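Local coordinates for protein 4-amino-4-deoxy-L-arabinose transferase or related glycosyltransferases of PMT family (Cupriavidus metallidurans, PDB 5EZM) that probably transfers 4-amino-4-deoxy-L-arabinose from a polyprenyl-phosphate carrier to lipid A, as a zinc-binding membrane glycosyltransferase of the GT-C fold, at residues 53-64 with 490-498; 145-154 with 349-357. All blocks are in the same frame, centred on the assembly; numbering follows the deposited sequence.

Interaction 1 of 2, residues 53-64 with 490-498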
loop_
_atom_site.group_PDB
_atom_site.type_symbol
_atom_site.label_atom_id
_atom_site.label_comp_id
_atom_site.label_asym_id
_atom_site.label_seq_id
_atom_site.Cartn_x
_atom_site.Cartn_y
_atom_site.Cartn_z
ATOM N N HIS A 53 -14.403 -5.022 -1.109
ATOM C CA HIS A 53 -13.987 -5.615 -2.367
ATOM C C HIS A 53 -12.718 -4.934 -2.867
ATOM O O HIS A 53 -12.376 -3.822 -2.454
ATOM C CB HIS A 53 -15.097 -5.508 -3.409
ATOM C CG HIS A 53 -16.264 -6.403 -3.136
ATOM N ND1 HIS A 53 -17.396 -5.970 -2.480
ATOM C CD2 HIS A 53 -16.470 -7.710 -3.419
ATOM C CE1 HIS A 53 -18.252 -6.970 -2.377
ATOM N NE2 HIS A 53 -17.713 -8.039 -2.938
ATOM N N LEU A 54 -12.014 -5.619 -3.766
ATOM C CA LEU A 54 -10.721 -5.134 -4.232
ATOM C C LEU A 54 -10.889 -3.869 -5.065
ATOM O O LEU A 54 -11.735 -3.806 -5.963
ATOM C CB LEU A 54 -10.009 -6.212 -5.046
ATOM C CG LEU A 54 -9.613 -7.478 -4.287
ATOM C CD1 LEU A 54 -8.849 -8.419 -5.196
ATOM C CD2 LEU A 54 -8.790 -7.131 -3.056
ATOM N N VAL A 55 -10.075 -2.864 -4.763
ATOM C CA VAL A 55 -10.148 -1.559 -5.408
ATOM C C VAL A 55 -9.037 -1.487 -6.450
ATOM O O VAL A 55 -7.849 -1.505 -6.110
ATOM C CB VAL A 55 -10.035 -0.423 -4.383
ATOM C CG1 VAL A 55 -9.870 0.921 -5.082
ATOM C CG2 VAL A 55 -11.257 -0.415 -3.473
ATOM N N GLY A 56 -9.418 -1.405 -7.720
ATOM C CA GLY A 56 -8.450 -1.261 -8.792
ATOM C C GLY A 56 -7.860 0.134 -8.857
ATOM O O GLY A 56 -8.448 1.081 -8.338
ATOM N N PRO A 57 -6.694 0.276 -9.502
ATOM C CA PRO A 57 -5.948 -0.809 -10.148
ATOM C C PRO A 57 -5.066 -1.635 -9.212
ATOM O O PRO A 57 -4.940 -2.838 -9.430
ATOM C CB PRO A 57 -5.079 -0.065 -11.166
ATOM C CG PRO A 57 -4.872 1.276 -10.564
ATOM C CD PRO A 57 -6.138 1.601 -9.830
ATOM N N ASP A 58 -4.494 -1.001 -8.185
ATOM C CA ASP A 58 -3.406 -1.614 -7.425
ATOM C C ASP A 58 -3.835 -2.920 -6.761
ATOM O O ASP A 58 -3.249 -3.980 -7.015
ATOM C CB ASP A 58 -2.883 -0.625 -6.385
ATOM C CG ASP A 58 -2.192 0.564 -7.016
ATOM O OD1 ASP A 58 -1.552 0.381 -8.073
ATOM O OD2 ASP A 58 -2.293 1.678 -6.458
ATOM N N GLU A 59 -4.846 -2.858 -5.888
ATOM C CA GLU A 59 -5.275 -4.050 -5.157
ATOM C C GLU A 59 -5.606 -5.191 -6.108
ATOM O O GLU A 59 -5.158 -6.331 -5.919
ATOM C CB GLU A 59 -6.487 -3.728 -4.283
ATOM C CG GLU A 59 -6.210 -2.783 -3.140
ATOM C CD GLU A 59 -7.260 -2.886 -2.057
ATOM O OE1 GLU A 59 -8.461 -2.750 -2.377
ATOM O OE2 GLU A 59 -6.883 -3.125 -0.889
ATOM N N GLY A 60 -6.396 -4.896 -7.142
ATOM C CA GLY A 60 -6.734 -5.919 -8.114
ATOM C C GLY A 60 -5.527 -6.412 -8.888
ATOM O O GLY A 60 -5.369 -7.615 -9.098
ATOM N N ARG A 61 -4.653 -5.491 -9.311
ATOM C CA ARG A 61 -3.494 -5.878 -10.111
ATOM C C ARG A 61 -2.588 -6.836 -9.349
ATOM O O ARG A 61 -2.197 -7.888 -9.871
ATOM C CB ARG A 61 -2.702 -4.645 -10.552
ATOM C CG ARG A 61 -1.292 -4.988 -11.030
ATOM C CD ARG A 61 -0.551 -3.797 -11.622
ATOM N NE ARG A 61 -0.642 -2.612 -10.776
ATOM C CZ ARG A 61 -1.082 -1.432 -11.198
ATOM N NH1 ARG A 61 -1.454 -1.273 -12.460
ATOM N NH2 ARG A 61 -1.140 -0.408 -10.358
ATOM N N TYR A 62 -2.233 -6.489 -8.113
ATOM C CA TYR A 62 -1.318 -7.347 -7.372
ATOM C C TYR A 62 -2.006 -8.619 -6.894
ATOM O O TYR A 62 -1.376 -9.686 -6.857
ATOM C CB TYR A 62 -0.701 -6.562 -6.215
ATOM C CG TYR A 62 0.075 -5.364 -6.711
ATOM C CD1 TYR A 62 1.017 -5.499 -7.724
ATOM C CD2 TYR A 62 -0.165 -4.094 -6.205
ATOM C CE1 TYR A 62 1.717 -4.410 -8.201
ATOM C CE2 TYR A 62 0.534 -2.993 -6.677
ATOM C CZ TYR A 62 1.473 -3.159 -7.676
ATOM O OH TYR A 62 2.172 -2.072 -8.150
ATOM N N ALA A 63 -3.298 -8.541 -6.558
ATOM C CA ALA A 63 -4.016 -9.753 -6.178
ATOM C C ALA A 63 -4.084 -10.735 -7.340
ATOM O O ALA A 63 -3.964 -11.952 -7.145
ATOM C CB ALA A 63 -5.419 -9.408 -5.686
ATOM N N GLU A 64 -4.254 -10.221 -8.562
ATOM C CA GLU A 64 -4.381 -11.085 -9.732
ATOM C C GLU A 64 -3.032 -11.618 -10.189
ATOM O O GLU A 64 -2.919 -12.800 -10.528
ATOM C CB GLU A 64 -5.065 -10.340 -10.877
ATOM C CG GLU A 64 -5.005 -11.077 -12.214
ATOM C CD GLU A 64 -5.717 -12.426 -12.194
ATOM O OE1 GLU A 64 -6.528 -12.675 -11.278
ATOM O OE2 GLU A 64 -5.470 -13.242 -13.104
ATOM N N ASP A 490 -9.226 -4.255 -17.262
ATOM C CA ASP A 490 -9.989 -4.409 -16.032
ATOM C C ASP A 490 -9.100 -5.040 -14.969
ATOM O O ASP A 490 -8.576 -6.142 -15.162
ATOM C CB ASP A 490 -11.230 -5.260 -16.279
ATOM C CG ASP A 490 -12.313 -5.014 -15.253
ATOM O OD1 ASP A 490 -13.496 -4.977 -15.646
ATOM O OD2 ASP A 490 -11.986 -4.848 -14.058
ATOM N N HIS A 491 -8.922 -4.345 -13.849
ATOM C CA HIS A 491 -7.976 -4.790 -12.837
ATOM C C HIS A 491 -8.598 -5.665 -11.757
ATOM O O HIS A 491 -7.858 -6.326 -11.021
ATOM C CB HIS A 491 -7.307 -3.585 -12.176
ATOM C CG HIS A 491 -6.393 -2.824 -13.086
ATOM N ND1 HIS A 491 -5.131 -3.270 -13.413
ATOM C CD2 HIS A 491 -6.554 -1.643 -13.725
ATOM C CE1 HIS A 491 -4.552 -2.395 -14.217
ATOM N NE2 HIS A 491 -5.395 -1.397 -14.421
ATOM N N THR A 492 -9.921 -5.692 -11.638
ATOM C CA THR A 492 -10.570 -6.429 -10.561
ATOM C C THR A 492 -11.447 -7.571 -11.041
ATOM O O THR A 492 -11.505 -8.611 -10.379
ATOM C CB THR A 492 -11.413 -5.478 -9.706
ATOM O OG1 THR A 492 -12.367 -4.808 -10.538
ATOM C CG2 THR A 492 -10.524 -4.449 -9.027
ATOM N N LEU A 493 -12.138 -7.409 -12.169
ATOM C CA LEU A 493 -13.052 -8.452 -12.628
ATOM C C LEU A 493 -12.352 -9.759 -12.990
ATOM O O LEU A 493 -12.879 -10.825 -12.623
ATOM C CB LEU A 493 -13.885 -7.938 -13.810
ATOM C CG LEU A 493 -14.943 -8.908 -14.343
ATOM C CD1 LEU A 493 -15.996 -9.178 -13.285
ATOM C CD2 LEU A 493 -15.583 -8.367 -15.605
ATOM N N PRO A 494 -11.210 -9.770 -13.693
ATOM C CA PRO A 494 -10.552 -11.064 -13.950
ATOM C C PRO A 494 -10.187 -11.818 -12.683
ATOM O O PRO A 494 -10.282 -13.052 -12.664
ATOM C CB PRO A 494 -9.311 -10.678 -14.772
ATOM C CG PRO A 494 -9.186 -9.205 -14.652
ATOM C CD PRO A 494 -10.559 -8.680 -14.436
ATOM N N PHE A 495 -9.787 -11.117 -11.616
ATOM C CA PHE A 495 -9.509 -11.797 -10.354
ATOM C C PHE A 495 -10.755 -12.491 -9.826
ATOM O O PHE A 495 -10.709 -13.665 -9.445
ATOM C CB PHE A 495 -8.977 -10.809 -9.314
ATOM C CG PHE A 495 -8.788 -11.415 -7.942
ATOM C CD1 PHE A 495 -7.631 -12.114 -7.630
ATOM C CD2 PHE A 495 -9.765 -11.286 -6.966
ATOM C CE1 PHE A 495 -7.454 -12.670 -6.366
ATOM C CE2 PHE A 495 -9.596 -11.837 -5.702
ATOM C CZ PHE A 495 -8.440 -12.529 -5.401
ATOM N N TYR A 496 -11.879 -11.772 -9.788
ATOM C CA TYR A 496 -13.107 -12.364 -9.264
ATOM C C TYR A 496 -13.617 -13.488 -10.155
ATOM O O TYR A 496 -14.303 -14.394 -9.669
ATOM C CB TYR A 496 -14.176 -11.290 -9.078
ATOM C CG TYR A 496 -13.941 -10.458 -7.845
ATOM C CD1 TYR A 496 -14.231 -10.961 -6.585
ATOM C CD2 TYR A 496 -13.414 -9.174 -7.935
ATOM C CE1 TYR A 496 -14.010 -10.211 -5.448
ATOM C CE2 TYR A 496 -13.190 -8.412 -6.798
ATOM C CZ TYR A 496 -13.490 -8.941 -5.560
ATOM O OH TYR A 496 -13.273 -8.198 -4.426
ATOM N N LEU A 497 -13.289 -13.460 -11.447
ATOM C CA LEU A 497 -13.672 -14.550 -12.332
ATOM C C LEU A 497 -12.700 -15.721 -12.290
ATOM O O LEU A 497 -13.023 -16.786 -12.830
ATOM C CB LEU A 497 -13.793 -14.043 -13.771
ATOM C CG LEU A 497 -14.991 -13.136 -14.040
ATOM C CD1 LEU A 497 -14.914 -12.556 -15.437
ATOM C CD2 LEU A 497 -16.288 -13.901 -13.843
ATOM N N ARG A 498 -11.538 -15.556 -11.654
ATOM C CA ARG A 498 -10.452 -16.532 -11.720
ATOM C C ARG A 498 -10.136 -16.865 -13.176
ATOM O O ARG A 498 -10.006 -18.027 -13.567
ATOM C CB ARG A 498 -10.790 -17.798 -10.925
ATOM C CG ARG A 498 -11.468 -17.565 -9.578
ATOM C CD ARG A 498 -10.507 -16.995 -8.556
ATOM N NE ARG A 498 -10.995 -17.140 -7.184
ATOM C CZ ARG A 498 -11.555 -16.164 -6.472
ATOM N NH1 ARG A 498 -11.707 -14.956 -7.001
ATOM N NH2 ARG A 498 -11.960 -16.394 -5.228
#
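H491 lays one face of its imidazole over P57, whose CB stands 3.5 Å from the ring centroid in a CH-pi contact only 16° off the ring normal. With CG beside the backbone N (chi1 -68°), the side chain runs beside that of R61, ring and guanidinium planes steeply inclined, and turns ND1 to the hydroxyl of Y80. An alanine here is likely to strip P57 of its aromatic cover and leave the Y80 hydroxyl without this partner. Next to it G60, which has no side chain, brings its CA to 3.1 Å from H491 O in a CA-H...O contact. Farther along, the F495 ring takes L54 CD1 (3.9 Å from its centroid) and A63 CB (4.2 Å) over its face. Y496 supplies the polar tie: its OH accepts from L54 N at 2.9 Å, the N-H almost straight at 167°, and also bonds E107. D490 caps the short helix 493-497 through OD2, which receives the N-H groups of T492 and L493, while its OD1 pairs with R565. The interface thus joins the loop 53-57 and the first turns of helix 58-72 to the C-terminal domain, flanked by helices 107-110 and 458-465 and, through Y80, strand 79-80.

Interaction 2 of 2, residues 145-154 with 349-357; sequences LLAAPMWSVA and IVPVIPALG. With MPG ([(Z)-octadec-9-enyl] (2R)-2,3-bis(oxidanyl)propanoate), chain L.
I353 meets M150, W151 and L145 in an apolar contact of the GT-C membrane domain, where the N-to-C directions of helices 149-154 and 352-357 lie at 133° and their axes come within 10.1 Å; I349 and V350 join from the turn leading into the second helix. The CG2 branch of I353 touches W151 CB and L145 CD2, each at 3.9 Å, whereas CG1 faces the M150 thioether. I349 also reaches that sulfur, its CG2 3.6 Å from M150 SD. The W151 indole crosses P354 at about a right angle, CZ3 reaching 3.5 Å from P354 CG, and V350 CG1 lies next to the same indole carbon. Beside them L145 CD2 rests 3.7 Å from G357 CA, where the glycine offers bare backbone. In the second shell, the indole NE1 bonds G118 O, which helps fix the ring's rotation, while I122 of helix 112-133 and M162 and A165 of helix 160-178 press on it. A148 leaves the helical path between helices 135-147 and 149-155 and is the N-cap of the latter. Two of the contact's side chains also meet a lipid: a bend at chi3 (-82°) carries M150 CE to 3.7 Å from MPG C12, and A154 CB lies near MPG C15.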
loop_
_atom_site.group_PDB
_atom_site.type_symbol
_atom_site.label_atom_id
_atom_site.label_comp_id
_atom_site.label_asym_id
_atom_site.label_seq_id
_atom_site.Cartn_x
_atom_site.Cartn_y
_atom_site.Cartn_z
ATOM N N LEU A 145 2.111 5.272 15.312
ATOM C CA LEU A 145 1.951 4.576 14.040
ATOM C C LEU A 145 0.559 3.972 13.900
ATOM O O LEU A 145 0.026 3.902 12.785
ATOM C CB LEU A 145 3.027 3.501 13.895
ATOM C CG LEU A 145 4.455 4.047 13.827
ATOM C CD1 LEU A 145 5.453 2.913 13.719
ATOM C CD2 LEU A 145 4.604 4.998 12.653
ATOM N N LEU A 146 -0.050 3.544 15.009
ATOM C CA LEU A 146 -1.397 2.990 14.938
ATOM C C LEU A 146 -2.402 4.051 14.506
ATOM O O LEU A 146 -3.232 3.812 13.621
ATOM C CB LEU A 146 -1.791 2.390 16.287
ATOM C CG LEU A 146 -3.179 1.747 16.354
ATOM C CD1 LEU A 146 -3.256 0.517 15.459
ATOM C CD2 LEU A 146 -3.548 1.392 17.786
ATOM N N ALA A 147 -2.335 5.240 15.112
ATOM C CA ALA A 147 -3.299 6.293 14.814
ATOM C C ALA A 147 -3.033 6.989 13.488
ATOM O O ALA A 147 -3.954 7.601 12.934
ATOM C CB ALA A 147 -3.309 7.336 15.933
ATOM N N ALA A 148 -1.808 6.926 12.978
ATOM C CA ALA A 148 -1.469 7.597 11.731
ATOM C C ALA A 148 -2.295 7.010 10.593
ATOM O O ALA A 148 -2.141 5.820 10.277
ATOM C CB ALA A 148 0.021 7.467 11.431
ATOM N N PRO A 149 -3.177 7.790 9.963
ATOM C CA PRO A 149 -4.047 7.219 8.925
ATOM C C PRO A 149 -3.291 6.712 7.714
ATOM O O PRO A 149 -3.754 5.765 7.071
ATOM C CB PRO A 149 -4.968 8.390 8.563
ATOM C CG PRO A 149 -4.171 9.594 8.888
ATOM C CD PRO A 149 -3.388 9.237 10.120
ATOM N N MET A 150 -2.147 7.307 7.373
ATOM C CA MET A 150 -1.387 6.800 6.235
ATOM C C MET A 150 -0.852 5.399 6.511
ATOM O O MET A 150 -0.882 4.533 5.627
ATOM C CB MET A 150 -0.251 7.759 5.887
ATOM C CG MET A 150 0.655 7.275 4.768
ATOM S SD MET A 150 1.597 8.612 3.998
ATOM C CE MET A 150 0.381 9.265 2.859
ATOM N N TRP A 151 -0.393 5.142 7.737
ATOM C CA TRP A 151 0.169 3.829 8.036
ATOM C C TRP A 151 -0.917 2.764 8.148
ATOM O O TRP A 151 -0.728 1.633 7.687
ATOM C CB TRP A 151 0.998 3.884 9.315
ATOM C CG TRP A 151 1.824 2.652 9.510
ATOM C CD1 TRP A 151 1.590 1.634 10.388
ATOM C CD2 TRP A 151 3.006 2.293 8.787
ATOM N NE1 TRP A 151 2.561 0.669 10.264
ATOM C CE2 TRP A 151 3.442 1.051 9.288
ATOM C CE3 TRP A 151 3.741 2.905 7.766
ATOM C CZ2 TRP A 151 4.577 0.409 8.804
ATOM C CZ3 TRP A 151 4.866 2.266 7.285
ATOM C CH2 TRP A 151 5.276 1.032 7.805
ATOM N N SER A 152 -2.060 3.097 8.757
ATOM C CA SER A 152 -3.123 2.108 8.928
ATOM C C SER A 152 -3.878 1.871 7.624
ATOM O O SER A 152 -4.086 0.721 7.217
ATOM C CB SER A 152 -4.088 2.553 10.028
ATOM O OG SER A 152 -4.898 3.635 9.597
ATOM N N VAL A 153 -4.300 2.953 6.967
ATOM C CA VAL A 153 -4.951 2.847 5.662
ATOM C C VAL A 153 -4.042 2.125 4.676
ATOM O O VAL A 153 -4.420 1.107 4.082
ATOM C CB VAL A 153 -5.352 4.239 5.142
ATOM C CG1 VAL A 153 -5.620 4.205 3.638
ATOM C CG2 VAL A 153 -6.575 4.748 5.883
ATOM N N ALA A 154 -2.821 2.638 4.494
ATOM C CA ALA A 154 -1.888 1.980 3.586
ATOM C C ALA A 154 -1.605 0.548 4.023
ATOM O O ALA A 154 -1.364 -0.324 3.182
ATOM C CB ALA A 154 -0.589 2.782 3.490
ATOM N N ILE A 349 5.420 8.236 -0.515
ATOM C CA ILE A 349 5.824 8.925 0.706
ATOM C C ILE A 349 5.618 8.083 1.958
ATOM O O ILE A 349 6.054 8.493 3.044
ATOM C CB ILE A 349 5.083 10.273 0.823
ATOM C CG1 ILE A 349 5.966 11.299 1.523
ATOM C CG2 ILE A 349 3.773 10.118 1.572
ATOM C CD1 ILE A 349 7.338 11.413 0.912
ATOM N N VAL A 350 4.999 6.903 1.839
ATOM C CA VAL A 350 4.705 6.098 3.032
ATOM C C VAL A 350 5.948 5.742 3.838
ATOM O O VAL A 350 5.886 5.794 5.076
ATOM C CB VAL A 350 3.867 4.870 2.648
ATOM C CG1 VAL A 350 3.610 4.007 3.864
ATOM C CG2 VAL A 350 2.541 5.303 2.029
ATOM N N PRO A 351 7.094 5.379 3.241
ATOM C CA PRO A 351 8.263 5.006 4.062
ATOM C C PRO A 351 8.724 6.060 5.069
ATOM O O PRO A 351 9.536 5.724 5.943
ATOM C CB PRO A 351 9.351 4.738 3.016
ATOM C CG PRO A 351 8.609 4.243 1.856
ATOM C CD PRO A 351 7.325 5.039 1.824
ATOM N N VAL A 352 8.252 7.308 4.993
ATOM C CA VAL A 352 8.667 8.287 5.993
ATOM C C VAL A 352 7.885 8.145 7.293
ATOM O O VAL A 352 8.340 8.638 8.334
ATOM C CB VAL A 352 8.531 9.731 5.477
ATOM C CG1 VAL A 352 9.095 9.854 4.075
ATOM C CG2 VAL A 352 7.079 10.194 5.523
ATOM N N ILE A 353 6.731 7.471 7.266
ATOM C CA ILE A 353 5.867 7.430 8.447
ATOM C C ILE A 353 6.531 6.741 9.636
ATOM O O ILE A 353 6.471 7.291 10.748
ATOM C CB ILE A 353 4.507 6.806 8.085
ATOM C CG1 ILE A 353 3.827 7.622 6.985
ATOM C CG2 ILE A 353 3.612 6.718 9.315
ATOM C CD1 ILE A 353 3.530 9.053 7.376
ATOM N N PRO A 354 7.159 5.561 9.493
ATOM C CA PRO A 354 7.793 4.940 10.675
ATOM C C PRO A 354 8.767 5.862 11.389
ATOM O O PRO A 354 8.704 5.995 12.618
ATOM C CB PRO A 354 8.492 3.709 10.085
ATOM C CG PRO A 354 7.718 3.385 8.876
ATOM C CD PRO A 354 7.288 4.698 8.303
ATOM N N ALA A 355 9.662 6.515 10.641
ATOM C CA ALA A 355 10.588 7.465 11.245
ATOM C C ALA A 355 9.834 8.537 12.022
ATOM O O ALA A 355 10.136 8.801 13.195
ATOM C CB ALA A 355 11.470 8.097 10.166
ATOM N N LEU A 356 8.833 9.152 11.384
ATOM C CA LEU A 356 7.969 10.099 12.081
ATOM C C LEU A 356 7.426 9.490 13.366
ATOM O O LEU A 356 7.450 10.127 14.428
ATOM C CB LEU A 356 6.824 10.540 11.171
ATOM C CG LEU A 356 7.219 11.349 9.937
ATOM C CD1 LEU A 356 5.987 11.687 9.115
ATOM C CD2 LEU A 356 7.970 12.611 10.338
ATOM N N GLY A 357 6.958 8.238 13.288
ATOM C CA GLY A 357 6.510 7.547 14.487
ATOM C C GLY A 357 7.523 7.625 15.609
ATOM O O GLY A 357 7.209 8.068 16.719
HETATM C C5 MPG L . -8.757 14.376 6.793
HETATM C C6 MPG L . -8.259 13.574 5.577
HETATM C C7 MPG L . -7.359 12.380 5.958
HETATM C C8 MPG L . -6.491 11.921 4.759
HETATM C C9 MPG L . -5.664 10.642 5.042
HETATM C C10 MPG L . -4.636 10.351 3.914
HETATM C C11 MPG L . -4.257 8.859 3.840
HETATM C C12 MPG L . -3.207 8.574 2.712
HETATM C C13 MPG L . -2.895 7.070 2.567
HETATM C C14 MPG L . -2.114 6.745 1.254
HETATM C C15 MPG L . -2.051 5.212 0.964
HETATM C C16 MPG L . -0.952 4.844 -0.072
#

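In the fold
Interactions 1 and 2 tie together parts of the chain far apart in sequence, at two different scales. Both segments of interaction 2 fall in the chain between those of interaction 1, so the wider closure, linking 53-64 to the C-terminal domain, spans many membrane helices, among them those that interaction 2 brings together. Their centres are 25 Å apart and their nearest atoms about 7 Å, without touching. Interaction 1 is the one near the metal: the R61 side chain lies about 6 Å from that of H270 and about 7 Å from that of E87, both zinc ligands. Both have an MPG nearby, about 4 Å from the V55 side chain in interaction 1 and touching M150 and A154 in interaction 2, whereas the decaprenyl phosphate stays about 11 Å from the P354 side chain.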